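Local atomic coordinates of BtGH115A (Bacteroides thetaiotaomicron, PDB entry 5BY3), a protein that probably hydrolyses glycosidic bonds as a family GH115 4-O-methyl-alpha-glucuronidase with specificity for decorated arabinogalactans. Residues A[367-375]-A[392-403]. Residues are numbered along the deposited sequence; the frame is centred on the assembly and turned at random.
Sequences DDNYGYIRH and YHVSYWGRPHDH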
loop_
_atom_site.group_PDB
_atom_site.type_symbol
_atom_site.label_atom_id
_atom_site.label_comp_id
_atom_site.label_asym_id
_atom_site.label_seq_id
_atom_site.Cartn_x
_atom_site.Cartn_y
_atom_site.Cartn_z
ATOM N N ASP A 367 7.524 1.308 7.402
ATOM C CA ASP A 367 6.481 0.782 8.281
ATOM C C ASP A 367 6.994 -0.551 8.836
ATOM O O ASP A 367 8.051 -0.978 8.431
ATOM C CB ASP A 367 5.156 0.646 7.528
ATOM C CG ASP A 367 5.099 -0.594 6.602
ATOM O OD1 ASP A 367 6.076 -1.388 6.469
ATOM O OD2 ASP A 367 4.029 -0.779 6.011
ATOM N N ASP A 368 6.245 -1.204 9.737
ATOM C CA ASP A 368 6.708 -2.422 10.402
ATOM C C ASP A 368 6.218 -3.672 9.654
ATOM O O ASP A 368 6.071 -4.746 10.228
ATOM C CB ASP A 368 6.216 -2.414 11.850
ATOM C CG ASP A 368 4.662 -2.453 11.976
ATOM O OD1 ASP A 368 3.921 -2.337 10.966
ATOM O OD2 ASP A 368 4.177 -2.622 13.118
ATOM N N ASN A 369 5.933 -3.486 8.373
ATOM C CA ASN A 369 5.444 -4.509 7.478
ATOM C C ASN A 369 3.956 -4.778 7.608
ATOM O O ASN A 369 3.395 -5.499 6.773
ATOM C CB ASN A 369 6.251 -5.823 7.601
ATOM C CG ASN A 369 7.762 -5.596 7.657
ATOM O OD1 ASN A 369 8.432 -6.040 8.609
ATOM N ND2 ASN A 369 8.301 -4.920 6.655
ATOM N N TYR A 370 3.322 -4.225 8.651
ATOM C CA TYR A 370 1.883 -4.365 8.835
ATOM C C TYR A 370 1.186 -3.011 8.814
ATOM O O TYR A 370 0.089 -2.841 9.377
ATOM C CB TYR A 370 1.580 -5.234 10.049
ATOM C CG TYR A 370 2.182 -6.646 9.946
ATOM C CD1 TYR A 370 3.556 -6.864 10.052
ATOM C CD2 TYR A 370 1.364 -7.778 9.723
ATOM C CE1 TYR A 370 4.091 -8.146 9.939
ATOM C CE2 TYR A 370 1.898 -9.074 9.606
ATOM C CZ TYR A 370 3.248 -9.248 9.712
ATOM O OH TYR A 370 3.780 -10.496 9.591
ATOM N N GLY A 371 1.792 -2.054 8.105
ATOM C CA GLY A 371 1.159 -0.760 7.838
ATOM C C GLY A 371 1.200 0.248 8.987
ATOM O O GLY A 371 0.436 1.241 8.991
ATOM N N TYR A 372 2.077 -0.013 9.966
ATOM C CA TYR A 372 2.399 0.950 11.034
ATOM C C TYR A 372 3.796 1.525 10.899
ATOM O O TYR A 372 4.807 0.834 11.129
ATOM C CB TYR A 372 2.234 0.315 12.409
ATOM C CG TYR A 372 0.837 -0.214 12.641
ATOM C CD1 TYR A 372 -0.232 0.658 12.944
ATOM C CD2 TYR A 372 0.562 -1.595 12.518
ATOM C CE1 TYR A 372 -1.526 0.169 13.173
ATOM C CE2 TYR A 372 -0.721 -2.078 12.720
ATOM C CZ TYR A 372 -1.755 -1.204 13.043
ATOM O OH TYR A 372 -3.000 -1.735 13.275
ATOM N N ILE A 373 3.844 2.795 10.507
ATOM C CA ILE A 373 5.122 3.531 10.299
ATOM C C ILE A 373 5.990 3.562 11.569
ATOM O O ILE A 373 5.525 4.013 12.628
ATOM C CB ILE A 373 4.848 4.941 9.717
ATOM C CG1 ILE A 373 4.224 4.763 8.334
ATOM C CG2 ILE A 373 6.133 5.757 9.603
ATOM C CD1 ILE A 373 3.649 6.016 7.694
ATOM N N ARG A 374 7.236 3.070 11.470
ATOM C CA ARG A 374 8.127 2.999 12.663
ATOM C C ARG A 374 8.701 4.381 13.089
ATOM O O ARG A 374 8.865 4.655 14.277
ATOM C CB ARG A 374 9.240 1.956 12.507
ATOM C CG ARG A 374 8.772 0.495 12.468
ATOM C CD ARG A 374 9.832 -0.380 13.128
ATOM N NE ARG A 374 9.470 -1.782 13.241
ATOM C CZ ARG A 374 8.997 -2.359 14.335
ATOM N NH1 ARG A 374 8.804 -1.651 15.462
ATOM N NH2 ARG A 374 8.711 -3.648 14.311
ATOM N N HIS A 375 8.984 5.260 12.127
ATOM C CA HIS A 375 9.627 6.514 12.490
ATOM C C HIS A 375 9.147 7.697 11.689
ATOM O O HIS A 375 9.103 7.656 10.448
ATOM C CB HIS A 375 11.167 6.405 12.427
ATOM C CG HIS A 375 11.865 7.653 12.855
ATOM N ND1 HIS A 375 12.248 7.875 14.159
ATOM C CD2 HIS A 375 12.203 8.770 12.164
ATOM C CE1 HIS A 375 12.812 9.068 14.247
ATOM N NE2 HIS A 375 12.785 9.635 13.054
ATOM N N TYR A 392 6.106 1.647 2.540
ATOM C CA TYR A 392 4.899 1.119 3.185
ATOM C C TYR A 392 4.510 -0.235 2.584
ATOM O O TYR A 392 4.754 -0.464 1.396
ATOM C CB TYR A 392 3.746 2.105 3.003
ATOM C CG TYR A 392 2.584 1.984 4.004
ATOM C CD1 TYR A 392 2.623 2.633 5.230
ATOM C CD2 TYR A 392 1.435 1.254 3.696
ATOM C CE1 TYR A 392 1.562 2.543 6.126
ATOM C CE2 TYR A 392 0.374 1.167 4.577
ATOM C CZ TYR A 392 0.448 1.818 5.792
ATOM O OH TYR A 392 -0.591 1.749 6.680
ATOM N N HIS A 393 3.901 -1.106 3.398
ATOM C CA HIS A 393 3.509 -2.450 2.972
ATOM C C HIS A 393 2.006 -2.645 2.929
ATOM O O HIS A 393 1.340 -2.410 3.933
ATOM C CB HIS A 393 4.084 -3.524 3.912
ATOM C CG HIS A 393 5.538 -3.800 3.717
ATOM N ND1 HIS A 393 6.528 -2.984 4.230
ATOM C CD2 HIS A 393 6.173 -4.815 3.088
ATOM C CE1 HIS A 393 7.711 -3.484 3.919
ATOM N NE2 HIS A 393 7.524 -4.595 3.228
ATOM N N VAL A 394 1.480 -3.081 1.786
ATOM C CA VAL A 394 0.120 -3.700 1.747
ATOM C C VAL A 394 0.208 -5.207 1.445
ATOM O O VAL A 394 -0.791 -5.887 1.289
ATOM C CB VAL A 394 -0.891 -3.000 0.788
ATOM C CG1 VAL A 394 -1.208 -1.575 1.259
ATOM C CG2 VAL A 394 -0.403 -3.029 -0.648
ATOM N N SER A 395 1.443 -5.709 1.413
ATOM C CA SER A 395 1.742 -7.133 1.223
ATOM C C SER A 395 3.077 -7.486 1.919
ATOM O O SER A 395 3.975 -6.659 1.993
ATOM C CB SER A 395 1.765 -7.462 -0.271
ATOM O OG SER A 395 2.180 -8.789 -0.471
ATOM N N TYR A 396 3.206 -8.693 2.451
ATOM C CA TYR A 396 4.446 -9.005 3.131
ATOM C C TYR A 396 4.722 -10.473 3.300
ATOM O O TYR A 396 3.802 -11.277 3.468
ATOM C CB TYR A 396 4.450 -8.319 4.494
ATOM C CG TYR A 396 5.651 -8.548 5.339
ATOM C CD1 TYR A 396 6.875 -8.020 4.980
ATOM C CD2 TYR A 396 5.558 -9.276 6.527
ATOM C CE1 TYR A 396 8.008 -8.225 5.764
ATOM C CE2 TYR A 396 6.675 -9.453 7.343
ATOM C CZ TYR A 396 7.906 -8.933 6.944
ATOM O OH TYR A 396 9.022 -9.072 7.738
ATOM N N TRP A 397 6.004 -10.810 3.289
ATOM C CA TRP A 397 6.467 -12.163 3.659
ATOM C C TRP A 397 7.343 -11.991 4.884
ATOM O O TRP A 397 8.346 -11.301 4.813
ATOM C CB TRP A 397 7.237 -12.789 2.476
ATOM C CG TRP A 397 8.197 -13.947 2.779
ATOM C CD1 TRP A 397 8.514 -14.490 4.008
ATOM C CD2 TRP A 397 8.959 -14.671 1.829
ATOM N NE1 TRP A 397 9.409 -15.508 3.874
ATOM C CE2 TRP A 397 9.722 -15.642 2.554
ATOM C CE3 TRP A 397 9.083 -14.607 0.426
ATOM C CZ2 TRP A 397 10.587 -16.554 1.923
ATOM C CZ3 TRP A 397 9.965 -15.521 -0.223
ATOM C CH2 TRP A 397 10.700 -16.484 0.534
ATOM N N GLY A 398 6.954 -12.588 6.009
ATOM C CA GLY A 398 7.724 -12.468 7.239
ATOM C C GLY A 398 6.939 -12.768 8.485
ATOM O O GLY A 398 5.845 -13.307 8.395
ATOM N N ARG A 399 7.532 -12.425 9.636
ATOM C CA ARG A 399 7.008 -12.678 10.962
ATOM C C ARG A 399 6.148 -11.500 11.433
ATOM O O ARG A 399 6.416 -10.367 11.045
ATOM C CB ARG A 399 8.163 -12.799 11.966
ATOM C CG ARG A 399 8.886 -11.463 12.219
ATOM C CD ARG A 399 10.093 -11.646 13.095
ATOM N NE ARG A 399 11.101 -12.381 12.349
ATOM C CZ ARG A 399 12.274 -12.772 12.827
ATOM N NH1 ARG A 399 12.655 -12.515 14.082
ATOM N NH2 ARG A 399 13.070 -13.419 12.016
ATOM N N PRO A 400 5.149 -11.746 12.286
ATOM C CA PRO A 400 4.722 -13.098 12.744
ATOM C C PRO A 400 4.021 -13.979 11.678
ATOM O O PRO A 400 3.911 -15.188 11.870
ATOM C CB PRO A 400 3.747 -12.762 13.869
ATOM C CG PRO A 400 3.121 -11.468 13.401
ATOM C CD PRO A 400 4.248 -10.684 12.778
ATOM N N HIS A 401 3.526 -13.404 10.573
ATOM C CA HIS A 401 2.910 -14.242 9.500
ATOM C C HIS A 401 2.821 -13.479 8.156
ATOM O O HIS A 401 2.488 -12.308 8.167
ATOM C CB HIS A 401 1.522 -14.756 9.952
ATOM C CG HIS A 401 1.006 -15.873 9.119
ATOM N ND1 HIS A 401 0.594 -15.691 7.815
ATOM C CD2 HIS A 401 0.880 -17.198 9.381
ATOM C CE1 HIS A 401 0.241 -16.864 7.308
ATOM N NE2 HIS A 401 0.401 -17.792 8.240
ATOM N N ASP A 402 3.069 -14.137 7.018
ATOM C CA ASP A 402 2.851 -13.511 5.680
ATOM C C ASP A 402 1.381 -13.109 5.489
ATOM O O ASP A 402 0.473 -13.845 5.901
ATOM C CB ASP A 402 3.126 -14.420 4.478
ATOM C CG ASP A 402 4.402 -15.299 4.581
ATOM O OD1 ASP A 402 5.154 -15.268 5.594
ATOM O OD2 ASP A 402 4.605 -16.076 3.583
ATOM N N HIS A 403 1.167 -11.932 4.883
ATOM C CA HIS A 403 -0.079 -11.645 4.218
ATOM C C HIS A 403 0.189 -11.466 2.745
ATOM O O HIS A 403 0.559 -10.375 2.299
ATOM C CB HIS A 403 -0.827 -10.457 4.833
ATOM C CG HIS A 403 0.016 -9.246 5.118
ATOM N ND1 HIS A 403 0.949 -9.210 6.142
ATOM C CD2 HIS A 403 0.028 -8.011 4.546
ATOM C CE1 HIS A 403 1.494 -8.002 6.182
ATOM N NE2 HIS A 403 0.978 -7.269 5.204
HETATM O O HOH W 1 8.539 -8.407 10.288
#
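Asp367 grips His393 with both carboxylate oxygens. Asp367 OD1 accepts from His393 ND1 at 2.8 Å, on its syn side, with carboxylate and imidazole nearly coplanar. Asp367 OD2 takes the backbone N of His393 at 2.6 Å from above the carboxylate plane. OD1 also accepts from the backbone N of Asn369, closing an Asx turn, so one buried side chain ties its own loop to the strand end. With an alanine here, His393 ND1 and the backbone N-H groups of His393 and Asn369 would probably lose their acceptor, and the imidazole would be freer to turn.

Asn369 packs tightly beside this. Its CB sits over the centre of the Tyr396 ring, 3.3 Å from the centroid, and its amide stacks on that ring with planes 4° apart. The torsion that sets CG opposite the carbonyl carbon (chi1 -44°) lays the amide there, and ND2 comes over one face of His393.

The Tyr370 hydroxyl donates to His401 O at 2.6 Å. Pro400 CD touches Tyr370 CZ at 3.5 Å. His403 CE1 lies over one face of the Tyr370 ring, and the side chain of His403 is about 9 Å from the nickel ion.

At the amide oxygen the contact is looser: a water bridges Asn369 OD1, Tyr396 OH and Arg399 O, and the neighbouring Arg399 is partly exposed. Tyr396 OH also bonds Lys345.

The contact joins the loop after strand 362-366 to the end of the adjacent parallel strand 388-393 and the loop that follows it, in the TIM-barrel domain. Helix 411-423 packs on Ile373 and Tyr392, and helix 730-738 on Pro400.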